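Local coordinates for periplasmic branched-chain amino acid-binding protein (Burkholderia mallei, PDB 3I09) that probably captures a small ligand, inferred to be a branched-chain amino acid or related carboxylate, in the periplasm for ABC-transporter uptake, at residues T142-T147 and Q197-A202. Numbering follows the deposited sequence.
Sequences TWFFLT and QILGLA
Strands 142-147 and 198-202 pair in parallel, local axes 29° apart, through five backbone hydrogen bonds, from Ile198 N-Thr142 O to Ala202 N-Leu146 O. At the start of the ladder, two further bonds clasp Thr142 and Gln197: Gln197 N donates to Thr142 OG1 (2.9 Å), and Thr142 N reaches Gln197 OE1 (2.9 Å) in the carbonyl plane. Thr142 OG1 sits between its own backbone N and carbonyl carbon (chi1 66°), which turns it to the Gln197 amide. Gln197 OE1 also accepts from Lys141 N, so two backbone amides hold its carbonyl oxygen. On the face carrying Trp143 and Phe145, Ile198 CG2 lies 3.4 Å from the centroid of the Trp143 six-membered ring, only 4° off its normal, a CH-pi contact. Gly200 brings no side chain to this face, and its CA lies 4.0 Å from Trp143 CZ3; helix 151-166 packs against both aromatics. On the other face Leu146 CD2 meets Leu201 CD2 at 3.9 Å, and helix 185-193 covers Leu146 and Leu199. At the centre of a four-stranded parallel sheet, the ladder thus pairs buried backbone groups between largely apolar faces, Thr147-Glu157 being a polar exception, and Thr142-Gln197 makes the N-terminal end polar.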
# COMPACT_ATOMS: atom_id res chain seq x y z
N THR A 142 13.73 -4.57 -21.83
CA THR A 142 13.45 -3.17 -22.20
C THR A 142 12.08 -2.69 -21.75
O THR A 142 11.08 -3.38 -21.97
CB THR A 142 13.63 -2.85 -23.71
OG1 THR A 142 12.65 -3.54 -24.49
CG2 THR A 142 15.01 -3.23 -24.17
N TRP A 143 12.06 -1.49 -21.15
CA TRP A 143 10.89 -0.93 -20.44
C TRP A 143 10.51 0.46 -20.91
O TRP A 143 11.38 1.29 -21.17
CB TRP A 143 11.13 -0.84 -18.93
CG TRP A 143 11.17 -2.16 -18.23
CD1 TRP A 143 12.04 -3.18 -18.47
CD2 TRP A 143 10.32 -2.61 -17.17
NE1 TRP A 143 11.80 -4.23 -17.64
CE2 TRP A 143 10.75 -3.91 -16.82
CE3 TRP A 143 9.25 -2.04 -16.47
CZ2 TRP A 143 10.13 -4.66 -15.81
CZ3 TRP A 143 8.65 -2.78 -15.47
CH2 TRP A 143 9.09 -4.07 -15.16
N PHE A 144 9.19 0.70 -20.95
CA PHE A 144 8.62 2.04 -21.11
C PHE A 144 7.59 2.20 -19.99
O PHE A 144 6.77 1.30 -19.75
CB PHE A 144 7.97 2.23 -22.48
CG PHE A 144 7.64 3.67 -22.81
CD1 PHE A 144 6.42 4.22 -22.44
CD2 PHE A 144 8.56 4.48 -23.50
CE1 PHE A 144 6.13 5.54 -22.75
CE2 PHE A 144 8.26 5.80 -23.82
CZ PHE A 144 7.05 6.32 -23.44
N PHE A 145 7.65 3.32 -19.28
CA PHE A 145 6.72 3.54 -18.14
C PHE A 145 5.52 4.40 -18.50
O PHE A 145 5.65 5.43 -19.23
CB PHE A 145 7.44 4.12 -16.93
CG PHE A 145 8.41 3.18 -16.28
CD1 PHE A 145 7.97 2.28 -15.35
CD2 PHE A 145 9.75 3.16 -16.65
CE1 PHE A 145 8.83 1.36 -14.77
CE2 PHE A 145 10.64 2.26 -16.05
CZ PHE A 145 10.17 1.36 -15.12
N LEU A 146 4.36 3.98 -17.99
CA LEU A 146 3.17 4.82 -17.94
C LEU A 146 3.03 5.21 -16.47
O LEU A 146 2.79 4.35 -15.61
CB LEU A 146 1.94 4.05 -18.40
CG LEU A 146 0.58 4.74 -18.37
CD1 LEU A 146 0.55 5.99 -19.27
CD2 LEU A 146 -0.53 3.77 -18.81
N THR A 147 3.18 6.49 -16.16
CA THR A 147 3.40 6.91 -14.79
C THR A 147 2.37 7.94 -14.34
O THR A 147 2.24 9.02 -14.96
CB THR A 147 4.80 7.52 -14.66
OG1 THR A 147 5.78 6.55 -15.07
CG2 THR A 147 5.09 8.04 -13.23
N GLN A 197 9.82 -3.94 -24.65
CA GLN A 197 9.22 -5.25 -24.37
C GLN A 197 8.14 -5.17 -23.28
O GLN A 197 7.11 -5.83 -23.35
CB GLN A 197 10.29 -6.25 -23.90
CG GLN A 197 11.26 -6.69 -24.97
CD GLN A 197 12.49 -7.40 -24.42
OE1 GLN A 197 13.11 -6.92 -23.48
NE2 GLN A 197 12.85 -8.56 -25.02
N ILE A 198 8.40 -4.33 -22.28
CA ILE A 198 7.56 -4.22 -21.09
C ILE A 198 6.99 -2.80 -20.97
O ILE A 198 7.75 -1.82 -21.06
CB ILE A 198 8.39 -4.53 -19.81
CG1 ILE A 198 9.13 -5.88 -19.93
CG2 ILE A 198 7.52 -4.44 -18.54
CD1 ILE A 198 8.20 -7.12 -20.18
N LEU A 199 5.68 -2.71 -20.76
CA LEU A 199 5.01 -1.49 -20.33
C LEU A 199 4.80 -1.54 -18.83
O LEU A 199 4.01 -2.35 -18.32
CB LEU A 199 3.65 -1.32 -21.04
CG LEU A 199 2.79 -0.08 -20.72
CD1 LEU A 199 3.54 1.18 -21.09
CD2 LEU A 199 1.47 -0.10 -21.48
N GLY A 200 5.54 -0.71 -18.11
CA GLY A 200 5.50 -0.69 -16.64
C GLY A 200 4.41 0.29 -16.25
O GLY A 200 4.45 1.46 -16.62
N LEU A 201 3.42 -0.22 -15.55
CA LEU A 201 2.30 0.58 -15.06
C LEU A 201 2.61 1.15 -13.69
O LEU A 201 2.39 0.47 -12.66
CB LEU A 201 1.06 -0.29 -14.99
CG LEU A 201 0.65 -0.86 -16.34
CD1 LEU A 201 -0.52 -1.85 -16.16
CD2 LEU A 201 0.29 0.25 -17.32
N ALA A 202 3.19 2.35 -13.66
CA ALA A 202 3.55 3.01 -12.41
C ALA A 202 2.36 3.85 -11.97
O ALA A 202 2.39 5.09 -11.94
CB ALA A 202 4.84 3.89 -12.60